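Local atomic coordinates of AT27789p (Drosophila melanogaster, PDB entry 5UZM), a protein that probably binds RNA, including messenger RNA, as the Drosophila homolog of hnRNP F/H, represented here by its second quasi-RNA recognition motif. Residues 15-20 with 77-82; 11-16 with 53-58. All blocks are in the same frame, centred on the assembly; numbering follows the deposited sequence. Where two conformers were deposited one is given.

Contact 1. Residues 15-20 with 77-82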
loop_
_atom_site.group_PDB
_atom_site.type_symbol
_atom_site.label_atom_id
_atom_site.label_comp_id
_atom_site.label_asym_id
_atom_site.label_seq_id
_atom_site.Cartn_x
_atom_site.Cartn_y
_atom_site.Cartn_z
ATOM N N GLY A 15 0.060 -9.567 -1.929
ATOM C CA GLY A 15 -1.057 -10.480 -1.893
ATOM C C GLY A 15 -2.372 -9.937 -2.396
ATOM O O GLY A 15 -3.406 -10.551 -2.158
ATOM N N LEU A 16 -2.358 -8.787 -3.061
ATOM C CA LEU A 16 -3.598 -8.121 -3.433
ATOM C C LEU A 16 -4.425 -8.942 -4.425
ATOM O O LEU A 16 -3.868 -9.649 -5.280
ATOM C CB LEU A 16 -3.271 -6.767 -4.041
ATOM C CG LEU A 16 -2.627 -5.757 -3.082
ATOM C CD1 LEU A 16 -2.089 -4.507 -3.804
ATOM C CD2 LEU A 16 -3.679 -5.347 -2.037
ATOM N N PRO A 17 -5.751 -8.816 -4.360
ATOM C CA PRO A 17 -6.631 -9.380 -5.400
ATOM C C PRO A 17 -6.275 -8.891 -6.807
ATOM O O PRO A 17 -5.766 -7.796 -6.983
ATOM C CB PRO A 17 -8.020 -8.881 -4.990
ATOM C CG PRO A 17 -7.911 -8.368 -3.604
ATOM C CD PRO A 17 -6.487 -8.040 -3.325
ATOM N N TYR A 18 -6.604 -9.687 -7.850
ATOM C CA TYR A 18 -6.306 -9.228 -9.212
ATOM C C TYR A 18 -7.143 -8.013 -9.580
ATOM O O TYR A 18 -6.662 -7.100 -10.260
ATOM C CB TYR A 18 -6.531 -10.327 -10.256
ATOM C CG TYR A 18 -6.542 -9.775 -11.684
ATOM C CD1 TYR A 18 -5.370 -9.329 -12.290
ATOM C CD2 TYR A 18 -7.724 -9.680 -12.414
ATOM C CE1 TYR A 18 -5.372 -8.811 -13.582
ATOM C CE2 TYR A 18 -7.733 -9.166 -13.711
ATOM C CZ TYR A 18 -6.551 -8.737 -14.283
ATOM O OH TYR A 18 -6.545 -8.224 -15.559
ATOM N N ALA A 19 -8.383 -7.958 -9.119
ATOM C CA ALA A 19 -9.241 -6.840 -9.489
ATOM C C ALA A 19 -9.131 -5.663 -8.522
ATOM O O ALA A 19 -10.086 -4.881 -8.409
ATOM C CB ALA A 19 -10.692 -7.314 -9.601
ATOM N N VAL A 20 -7.986 -5.489 -7.847
ATOM C CA VAL A 20 -7.940 -4.552 -6.736
ATOM C C VAL A 20 -8.006 -3.112 -7.233
ATOM O O VAL A 20 -7.451 -2.755 -8.287
ATOM C CB VAL A 20 -6.685 -4.784 -5.864
ATOM C CG1 VAL A 20 -5.421 -4.431 -6.610
ATOM C CG2 VAL A 20 -6.791 -3.952 -4.593
ATOM N N GLY A 77 -11.392 -8.686 0.426
ATOM C CA GLY A 77 -12.115 -9.819 -0.152
ATOM C C GLY A 77 -11.679 -11.094 0.560
ATOM O O GLY A 77 -11.658 -11.167 1.791
ATOM N N HIS A 78 -11.222 -12.066 -0.226
ATOM C CA HIS A 78 -10.789 -13.332 0.347
ATOM C C HIS A 78 -9.277 -13.412 0.484
ATOM O O HIS A 78 -8.777 -14.478 0.902
ATOM C CB HIS A 78 -11.285 -14.520 -0.510
ATOM C CG HIS A 78 -10.799 -14.480 -1.918
ATOM N ND1 HIS A 78 -11.567 -14.003 -2.957
ATOM C CD2 HIS A 78 -9.626 -14.882 -2.467
ATOM C CE1 HIS A 78 -10.876 -14.078 -4.082
ATOM N NE2 HIS A 78 -9.690 -14.595 -3.810
ATOM N N ARG A 79 -8.543 -12.328 0.173
ATOM C CA ARG A 79 -7.076 -12.323 0.129
ATOM C C ARG A 79 -6.506 -11.736 1.408
ATOM O O ARG A 79 -6.886 -10.643 1.817
ATOM C CB ARG A 79 -6.516 -11.490 -1.037
ATOM C CG ARG A 79 -6.938 -12.024 -2.417
ATOM C CD ARG A 79 -6.221 -13.364 -2.800
ATOM N NE ARG A 79 -4.785 -13.156 -2.955
ATOM C CZ ARG A 79 -3.926 -14.093 -3.344
ATOM N NH1 ARG A 79 -2.612 -13.814 -3.470
ATOM N NH2 ARG A 79 -4.380 -15.309 -3.596
ATOM N N TYR A 80 -5.567 -12.448 1.997
ATOM C CA TYR A 80 -4.809 -11.941 3.126
ATOM C C TYR A 80 -3.709 -11.005 2.646
ATOM O O TYR A 80 -2.927 -11.351 1.739
ATOM C CB TYR A 80 -4.193 -13.121 3.881
ATOM C CG TYR A 80 -5.167 -14.009 4.598
ATOM C CD1 TYR A 80 -5.731 -15.098 3.964
ATOM C CD2 TYR A 80 -5.523 -13.750 5.916
ATOM C CE1 TYR A 80 -6.641 -15.933 4.629
ATOM C CE2 TYR A 80 -6.420 -14.584 6.595
ATOM C CZ TYR A 80 -6.974 -15.671 5.935
ATOM O OH TYR A 80 -7.874 -16.508 6.560
ATOM N N ILE A 81 -3.642 -9.820 3.246
ATOM C CA ILE A 81 -2.721 -8.789 2.773
ATOM C C ILE A 81 -1.530 -8.718 3.728
ATOM O O ILE A 81 -1.689 -8.436 4.924
ATOM C CB ILE A 81 -3.428 -7.421 2.654
ATOM C CG1 ILE A 81 -4.722 -7.509 1.801
ATOM C CG2 ILE A 81 -2.486 -6.387 2.074
ATOM C CD1 ILE A 81 -4.553 -8.158 0.416
ATOM N N GLU A 82 -0.350 -9.013 3.209
ATOM C CA GLU A 82 0.895 -8.842 3.956
ATOM C C GLU A 82 1.343 -7.404 3.857
ATOM O O GLU A 82 1.317 -6.816 2.772
ATOM C CB GLU A 82 1.982 -9.773 3.407
ATOM C CG GLU A 82 1.529 -11.229 3.300
ATOM C CD GLU A 82 2.508 -12.044 2.473
ATOM O OE1 GLU A 82 3.584 -12.368 3.023
ATOM O OE2 GLU A 82 2.228 -12.306 1.269
HETATM O O HOH W 1 -2.778 -12.950 -0.435
#
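R79 reaches across from the start of strand 79-85 to the backbone carbonyl of G15, in the loop that leaves strand 10-14 of this quasi-RNA recognition motif for helix 22-28. The bond from R79 NE to G15 O measures 3.1 Å and is nearly straight, 170° at the hydrogen. It lies in the guanidinium plane yet meets the carbonyl from above its own plane. Bends at chi2 (-72°) and chi3 (-65°) fold the arginine back and bring NE to G15 O, which also lies 3.4 Å from R79 CB. A water joins the two backbones, donating to G15 O at 3.0 Å and to Y80 O at 2.7 Å, which gives the G15 carbonyl a second donor beside R79 NE. Along the folded arginine lies the ring of P17, with P17 CG 4.0 Å from R79 CG; the two side chains run past each other in opposite directions. On the inner side, I81 CD1 sits 3.8 Å from L16 CD2 and 4.2 Å from P17 CD, closing a small apolar patch beneath the polar link. Further out, I25 of helix 22-28 and F43 pack on L16, which carries the patch into the core, while I76 touches L16, P17 and I81, the three side chains that meet at I81 CD1.

Contact 2. Residues 11-16 with 53-58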
loop_
_atom_site.group_PDB
_atom_site.type_symbol
_atom_site.label_atom_id
_atom_site.label_comp_id
_atom_site.label_asym_id
_atom_site.label_seq_id
_atom_site.Cartn_x
_atom_site.Cartn_y
_atom_site.Cartn_z
ATOM N N VAL A 11 4.325 2.065 3.436
ATOM C CA VAL A 11 4.305 0.623 3.613
ATOM C C VAL A 11 4.223 -0.024 2.228
ATOM O O VAL A 11 3.803 0.610 1.253
ATOM C CB VAL A 11 3.135 0.142 4.489
ATOM C CG1 VAL A 11 3.118 0.833 5.862
ATOM C CG2 VAL A 11 1.803 0.338 3.759
ATOM N N LYS A 12 4.646 -1.283 2.140
ATOM C CA LYS A 12 4.508 -2.104 0.949
ATOM C C LYS A 12 3.496 -3.203 1.226
ATOM O O LYS A 12 3.529 -3.819 2.290
ATOM C CB LYS A 12 5.873 -2.728 0.571
ATOM C CG LYS A 12 5.825 -3.570 -0.700
ATOM C CD LYS A 12 7.252 -3.965 -1.106
ATOM C CE LYS A 12 7.925 -4.849 -0.070
ATOM N NZ LYS A 12 9.337 -5.223 -0.460
ATOM N N LEU A 13 2.587 -3.449 0.277
ATOM C CA LEU A 13 1.562 -4.485 0.388
ATOM C C LEU A 13 1.878 -5.631 -0.558
ATOM O O LEU A 13 2.416 -5.407 -1.630
ATOM C CB LEU A 13 0.173 -3.946 0.018
ATOM C CG LEU A 13 -0.282 -2.660 0.693
ATOM C CD1 LEU A 13 -1.725 -2.330 0.260
ATOM C CD2 LEU A 13 -0.183 -2.703 2.197
ATOM N N ARG A 14 1.559 -6.856 -0.158
ATOM C CA ARG A 14 1.690 -8.030 -1.006
ATOM C C ARG A 14 0.459 -8.915 -0.845
ATOM O O ARG A 14 -0.184 -8.945 0.223
ATOM C CB ARG A 14 2.980 -8.810 -0.645
ATOM C CG ARG A 14 3.220 -10.043 -1.467
ATOM C CD ARG A 14 4.565 -10.642 -1.041
ATOM N NE ARG A 14 5.617 -9.623 -1.047
ATOM C CZ ARG A 14 6.755 -9.711 -0.369
ATOM N NH1 ARG A 14 7.001 -10.772 0.385
ATOM N NH2 ARG A 14 7.649 -8.735 -0.444
ATOM N N GLY A 15 0.060 -9.567 -1.929
ATOM C CA GLY A 15 -1.057 -10.480 -1.893
ATOM C C GLY A 15 -2.372 -9.937 -2.396
ATOM O O GLY A 15 -3.406 -10.551 -2.158
ATOM N N LEU A 16 -2.358 -8.787 -3.061
ATOM C CA LEU A 16 -3.598 -8.121 -3.433
ATOM C C LEU A 16 -4.425 -8.942 -4.425
ATOM O O LEU A 16 -3.868 -9.649 -5.280
ATOM C CB LEU A 16 -3.271 -6.767 -4.041
ATOM C CG LEU A 16 -2.627 -5.757 -3.082
ATOM C CD1 LEU A 16 -2.089 -4.507 -3.804
ATOM C CD2 LEU A 16 -3.679 -5.347 -2.037
ATOM N N GLY A 53 0.534 -7.772 -7.835
ATOM C CA GLY A 53 -0.081 -8.015 -6.541
ATOM C C GLY A 53 0.577 -7.259 -5.405
ATOM O O GLY A 53 0.172 -7.441 -4.246
ATOM N N GLU A 54 1.546 -6.412 -5.690
ATOM C CA GLU A 54 2.175 -5.557 -4.701
ATOM C C GLU A 54 1.731 -4.112 -4.898
ATOM O O GLU A 54 1.314 -3.711 -5.989
ATOM C CB GLU A 54 3.691 -5.653 -4.775
ATOM C CG GLU A 54 4.222 -7.090 -4.540
ATOM C CD GLU A 54 5.722 -7.245 -4.853
ATOM O OE1 GLU A 54 6.458 -7.751 -3.972
ATOM O OE2 GLU A 54 6.158 -6.864 -5.980
ATOM N N ALA A 55 1.827 -3.325 -3.828
ATOM C CA ALA A 55 1.500 -1.905 -3.918
ATOM C C ALA A 55 2.299 -1.172 -2.865
ATOM O O ALA A 55 2.785 -1.782 -1.926
ATOM C CB ALA A 55 0.011 -1.635 -3.711
ATOM N N PHE A 56 2.393 0.151 -3.001
ATOM C CA PHE A 56 2.978 0.994 -1.962
ATOM C C PHE A 56 1.920 1.997 -1.540
ATOM O O PHE A 56 1.145 2.452 -2.383
ATOM C CB PHE A 56 4.202 1.750 -2.448
ATOM C CG PHE A 56 5.398 0.883 -2.635
ATOM C CD1 PHE A 56 5.562 0.196 -3.809
ATOM C CD2 PHE A 56 6.328 0.732 -1.627
ATOM C CE1 PHE A 56 6.670 -0.629 -4.002
ATOM C CE2 PHE A 56 7.420 -0.101 -1.812
ATOM C CZ PHE A 56 7.596 -0.758 -2.991
ATOM N N VAL A 57 1.854 2.310 -0.252
ATOM C CA VAL A 57 0.905 3.293 0.267
ATOM C C VAL A 57 1.679 4.261 1.152
ATOM O O VAL A 57 2.452 3.833 2.015
ATOM C CB VAL A 57 -0.254 2.616 1.040
ATOM C CG1 VAL A 57 -1.208 3.669 1.629
ATOM C CG2 VAL A 57 -1.002 1.628 0.101
ATOM N N GLN A 58 1.470 5.551 0.921
ATOM C CA GLN A 58 2.123 6.640 1.642
ATOM C C GLN A 58 1.116 7.292 2.572
ATOM O O GLN A 58 0.059 7.709 2.103
ATOM C CB GLN A 58 2.611 7.711 0.675
ATOM C CG GLN A 58 3.614 7.264 -0.292
ATOM C CD GLN A 58 4.331 8.432 -0.935
ATOM O OE1 GLN A 58 4.555 8.456 -2.145
ATOM N NE2 GLN A 58 4.691 9.417 -0.120
#
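L13 and A55 face each other as a hydrogen-bonded pair of antiparallel strands, their backbones joined by L13 N to A55 O at 2.8 Å and by a return bond from A55 N to L13 O. V11 and V57 form a second such pair two residues earlier along strand 10-14. Side chains of these four residues turn to the buried face, where packing is close: L13 CD1 meets V57 CG2 at 4.0 Å, and L16 CD1 comes within 3.6 Å of A55 CB. F29, F43 and F59 extend this layer. Just past the end of strand 10-14, beside the start of strand 54-58, G53 O accepts a bond from L16 N, at 3.1 Å and on a carbonyl lone pair, and a weak one from G15 N.

The other face is looser and carries polar chains. With CG anti to the backbone N (chi1 -178°), K12 sets its CG over one face of the F56 ring, 4.2 Å from the centroid and displaced toward the rim in a CH-pi contact, while K12 CD lies 3.7 Å from F56 CZ. The K12 ammonium pairs with E90 of helix 88-94, whose M91 and A94 also touch F56. Nearer the end of strand 10-14, R14 and E54 point the same way and form a long salt bridge, R14 NE to E54 OE1 at 3.6 Å, with guanidinium and carboxylate planes 51° apart. In this domain helix 88-94 thus packs on the face carrying F56, and the adjacent antiparallel strands at the centre of the sheet are characteristic of the RNA recognition motif.

How the contacts relate
From the N terminus, strand 10-14 is the shared starting point: contact 2 takes the strand and the two residues after it, contact 1 the loop from G15 onward, and they share G15 and L16. Contact 2 closes the shorter loop, 17-52, with helix 22-28 and strand 41-45; contact 1 closes the longer one, 21-76, after helix 62-69, and the shorter loop lies largely within it. Contact 2 joins strand 10-14 to strand 54-58, whereas contact 1 ties the loop after strand 10-14 to the start of 79-85, the neighbour on its other side. They also touch directly: R14 N lies 2.9 Å from E82 O, a probable hydrogen bond, and I81 CG2 packs against L13 CB.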